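PDB 2PCN: S-adenosylmethionine:2-demethylmenaquinone methyltransferase from Geobacillus kaustophilus, which belongs to the aldolase/RraA family and forms an assembly of three chains. Local coordinates for residues 28-36 / 136-146. Sequence-based numbering, arbitrary orientation.
Sequences RMFSGPIAT and WEPGAYVYADA
Ile34 and Val142 meet inside an antiparallel strand pair, 30-36 against 141-145, within the mixed central sheet of this RraA-like fold. Six backbone hydrogen bonds join the segments: Phe30 with Ala144 and Gly32 with Val142 bond in both directions, then Ile34 N reaches Ala140 O, and Gly139 N, in the type II turn from Glu137 to Ala140, reaches Ile34 O.

Packing is densest around Ile34. With CG1 beside its backbone N (chi1 -69°), Ile34 sets that atom 3.6 Å from Val142 CG1, the two side chains crossing at about a right angle. Its CD1 touches the indole at the edge, 4.0 Å from Trp136 CE3. Val60 of the parallel neighbour strand 58-62 touches both Ile34 and Trp136, while Trp136 NE1 is hydrogen-bonded to Phe131 O. On the face that carries Val142, buried Phe30 turns its ring face to Ala144 CB, 4.0 Å from the ring centroid.

On the other face, the partly exposed Pro33 lays CA and CB over the Tyr141 ring. Both ends are looser. At the exposed turn, Pro138 CG lies 3.6 Å from Thr36 OG1, which is hydrogen-bonded to Val127 O. Toward exposed Arg28, Met29 runs alongside Asp145, its CE 3.8 Å from Asp145 CB; Asp145 OD1 is hydrogen-bonded to Thr3 OG1 and to the N atoms of Asp147 and Gly148.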
loop_
_atom_site.group_PDB
_atom_site.type_symbol
_atom_site.label_atom_id
_atom_site.label_comp_id
_atom_site.label_asym_id
_atom_site.label_seq_id
_atom_site.Cartn_x
_atom_site.Cartn_y
_atom_site.Cartn_z
ATOM N N ARG A 28 -5.135 -5.592 13.965
ATOM C CA ARG A 28 -5.248 -5.972 12.566
ATOM C C ARG A 28 -6.391 -6.957 12.370
ATOM O O ARG A 28 -6.909 -7.116 11.267
ATOM C CB ARG A 28 -3.921 -6.569 12.097
ATOM C CG ARG A 28 -2.753 -5.621 12.342
ATOM C CD ARG A 28 -1.412 -6.204 11.931
ATOM N NE ARG A 28 -0.320 -5.281 12.244
ATOM C CZ ARG A 28 0.962 -5.514 11.983
ATOM N NH1 ARG A 28 1.329 -6.647 11.397
ATOM N NH2 ARG A 28 1.879 -4.614 12.309
ATOM N N MET A 29 -6.793 -7.603 13.458
ATOM C CA MET A 29 -7.884 -8.565 13.417
ATOM C C MET A 29 -8.976 -8.146 14.397
ATOM O O MET A 29 -8.697 -7.861 15.560
ATOM C CB MET A 29 -7.363 -9.954 13.787
ATOM C CG MET A 29 -8.430 -11.023 13.842
ATOM S SD MET A 29 -7.741 -12.622 14.313
ATOM C CE MET A 29 -7.154 -13.213 12.725
ATOM N N PHE A 30 -10.215 -8.092 13.921
ATOM C CA PHE A 30 -11.334 -7.713 14.776
ATOM C C PHE A 30 -12.646 -8.186 14.170
ATOM O O PHE A 30 -12.734 -8.417 12.963
ATOM C CB PHE A 30 -11.348 -6.190 15.007
ATOM C CG PHE A 30 -11.475 -5.375 13.747
ATOM C CD1 PHE A 30 -12.708 -4.863 13.356
ATOM C CD2 PHE A 30 -10.359 -5.112 12.960
ATOM C CE1 PHE A 30 -12.829 -4.094 12.196
ATOM C CE2 PHE A 30 -10.465 -4.347 11.800
ATOM C CZ PHE A 30 -11.706 -3.836 11.415
ATOM N N SER A 31 -13.659 -8.352 15.014
ATOM C CA SER A 31 -14.955 -8.820 14.547
ATOM C C SER A 31 -16.043 -8.517 15.570
ATOM O O SER A 31 -15.753 -8.168 16.713
ATOM C CB SER A 31 -14.903 -10.329 14.294
ATOM O OG SER A 31 -14.673 -11.032 15.507
ATOM N N GLY A 32 -17.295 -8.658 15.149
ATOM C CA GLY A 32 -18.403 -8.393 16.045
ATOM C C GLY A 32 -19.662 -7.996 15.298
ATOM O O GLY A 32 -19.649 -7.883 14.071
ATOM N N PRO A 33 -20.771 -7.771 16.019
ATOM C CA PRO A 33 -22.050 -7.383 15.418
ATOM C C PRO A 33 -21.943 -6.033 14.724
ATOM O O PRO A 33 -21.323 -5.105 15.237
ATOM C CB PRO A 33 -22.995 -7.355 16.616
ATOM C CG PRO A 33 -22.101 -6.898 17.718
ATOM C CD PRO A 33 -20.847 -7.722 17.489
ATOM N N ILE A 34 -22.561 -5.941 13.554
ATOM C CA ILE A 34 -22.548 -4.733 12.745
ATOM C C ILE A 34 -23.582 -3.678 13.141
ATOM O O ILE A 34 -24.729 -3.994 13.444
ATOM C CB ILE A 34 -22.795 -5.084 11.253
ATOM C CG1 ILE A 34 -21.593 -5.830 10.679
ATOM C CG2 ILE A 34 -23.101 -3.830 10.459
ATOM C CD1 ILE A 34 -21.802 -6.287 9.242
ATOM N N ALA A 35 -23.140 -2.426 13.135
ATOM C CA ALA A 35 -23.980 -1.263 13.393
ATOM C C ALA A 35 -23.680 -0.462 12.128
ATOM O O ALA A 35 -22.517 -0.379 11.722
ATOM C CB ALA A 35 -23.501 -0.509 14.623
ATOM N N THR A 36 -24.701 0.114 11.499
ATOM C CA THR A 36 -24.484 0.850 10.254
ATOM C C THR A 36 -24.735 2.349 10.274
ATOM O O THR A 36 -25.560 2.858 11.038
ATOM C CB THR A 36 -25.352 0.278 9.108
ATOM O OG1 THR A 36 -26.738 0.491 9.411
ATOM C CG2 THR A 36 -25.101 -1.212 8.925
ATOM N N TRP A 136 -24.544 -4.882 3.740
ATOM C CA TRP A 136 -24.269 -4.798 5.172
ATOM C C TRP A 136 -25.542 -4.485 5.958
ATOM O O TRP A 136 -26.045 -3.365 5.909
ATOM C CB TRP A 136 -23.225 -3.707 5.439
ATOM C CG TRP A 136 -22.043 -3.755 4.509
ATOM C CD1 TRP A 136 -22.019 -3.393 3.194
ATOM C CD2 TRP A 136 -20.717 -4.196 4.828
ATOM N NE1 TRP A 136 -20.760 -3.577 2.672
ATOM C CE2 TRP A 136 -19.941 -4.069 3.655
ATOM C CE3 TRP A 136 -20.109 -4.683 5.993
ATOM C CZ2 TRP A 136 -18.583 -4.413 3.611
ATOM C CZ3 TRP A 136 -18.758 -5.026 5.950
ATOM C CH2 TRP A 136 -18.012 -4.888 4.767
ATOM N N GLU A 137 -26.043 -5.474 6.693
ATOM C CA GLU A 137 -27.268 -5.318 7.472
ATOM C C GLU A 137 -27.043 -5.184 8.973
ATOM O O GLU A 137 -26.176 -5.840 9.542
ATOM C CB GLU A 137 -28.195 -6.514 7.227
ATOM C CG GLU A 137 -28.742 -6.622 5.815
ATOM C CD GLU A 137 -29.629 -7.843 5.634
ATOM O OE1 GLU A 137 -30.493 -8.082 6.504
ATOM O OE2 GLU A 137 -29.465 -8.557 4.622
ATOM N N PRO A 138 -27.829 -4.324 9.637
ATOM C CA PRO A 138 -27.678 -4.151 11.082
ATOM C C PRO A 138 -27.919 -5.500 11.759
ATOM O O PRO A 138 -28.823 -6.237 11.370
ATOM C CB PRO A 138 -28.770 -3.139 11.422
ATOM C CG PRO A 138 -28.850 -2.308 10.181
ATOM C CD PRO A 138 -28.797 -3.356 9.090
ATOM N N GLY A 139 -27.106 -5.831 12.755
ATOM C CA GLY A 139 -27.285 -7.099 13.439
ATOM C C GLY A 139 -26.469 -8.225 12.833
ATOM O O GLY A 139 -26.277 -9.264 13.467
ATOM N N ALA A 140 -26.004 -8.033 11.603
ATOM C CA ALA A 140 -25.184 -9.043 10.942
ATOM C C ALA A 140 -23.829 -9.042 11.642
ATOM O O ALA A 140 -23.551 -8.156 12.447
ATOM C CB ALA A 140 -25.017 -8.707 9.460
ATOM N N TYR A 141 -22.994 -10.032 11.342
ATOM C CA TYR A 141 -21.675 -10.132 11.961
ATOM C C TYR A 141 -20.556 -9.978 10.942
ATOM O O TYR A 141 -20.595 -10.579 9.870
ATOM C CB TYR A 141 -21.531 -11.479 12.676
ATOM C CG TYR A 141 -22.009 -11.471 14.110
ATOM C CD1 TYR A 141 -21.135 -11.162 15.152
ATOM C CD2 TYR A 141 -23.338 -11.751 14.426
ATOM C CE1 TYR A 141 -21.571 -11.131 16.476
ATOM C CE2 TYR A 141 -23.787 -11.722 15.747
ATOM C CZ TYR A 141 -22.898 -11.413 16.766
ATOM O OH TYR A 141 -23.334 -11.385 18.072
ATOM N N VAL A 142 -19.551 -9.176 11.281
ATOM C CA VAL A 142 -18.429 -8.966 10.379
ATOM C C VAL A 142 -17.119 -9.435 11.008
ATOM O O VAL A 142 -16.879 -9.243 12.199
ATOM C CB VAL A 142 -18.313 -7.475 9.971
ATOM C CG1 VAL A 142 -18.074 -6.607 11.198
ATOM C CG2 VAL A 142 -17.197 -7.298 8.952
ATOM N N TYR A 143 -16.283 -10.064 10.194
ATOM C CA TYR A 143 -14.992 -10.567 10.643
ATOM C C TYR A 143 -13.943 -9.954 9.729
ATOM O O TYR A 143 -14.060 -10.025 8.506
ATOM C CB TYR A 143 -14.952 -12.091 10.528
ATOM C CG TYR A 143 -16.041 -12.785 11.314
ATOM C CD1 TYR A 143 -15.866 -13.099 12.661
ATOM C CD2 TYR A 143 -17.261 -13.096 10.719
ATOM C CE1 TYR A 143 -16.883 -13.708 13.398
ATOM C CE2 TYR A 143 -18.284 -13.704 11.444
ATOM C CZ TYR A 143 -18.089 -14.007 12.782
ATOM O OH TYR A 143 -19.100 -14.614 13.496
ATOM N N ALA A 144 -12.929 -9.340 10.320
ATOM C CA ALA A 144 -11.886 -8.719 9.525
ATOM C C ALA A 144 -10.487 -9.066 10.006
ATOM O O ALA A 144 -10.256 -9.284 11.196
ATOM C CB ALA A 144 -12.070 -7.205 9.524
ATOM N N ASP A 145 -9.558 -9.128 9.062
ATOM C CA ASP A 145 -8.167 -9.391 9.388
ATOM C C ASP A 145 -7.285 -9.000 8.213
ATOM O O ASP A 145 -7.754 -8.380 7.256
ATOM C CB ASP A 145 -7.941 -10.858 9.807
ATOM C CG ASP A 145 -8.099 -11.841 8.666
ATOM O OD1 ASP A 145 -8.302 -11.414 7.511
ATOM O OD2 ASP A 145 -8.009 -13.058 8.936
ATOM N N ALA A 146 -6.008 -9.349 8.295
ATOM C CA ALA A 146 -5.043 -9.011 7.255
ATOM C C ALA A 146 -5.374 -9.531 5.856
ATOM O O ALA A 146 -4.893 -8.979 4.865
ATOM C CB ALA A 146 -3.653 -9.496 7.671
#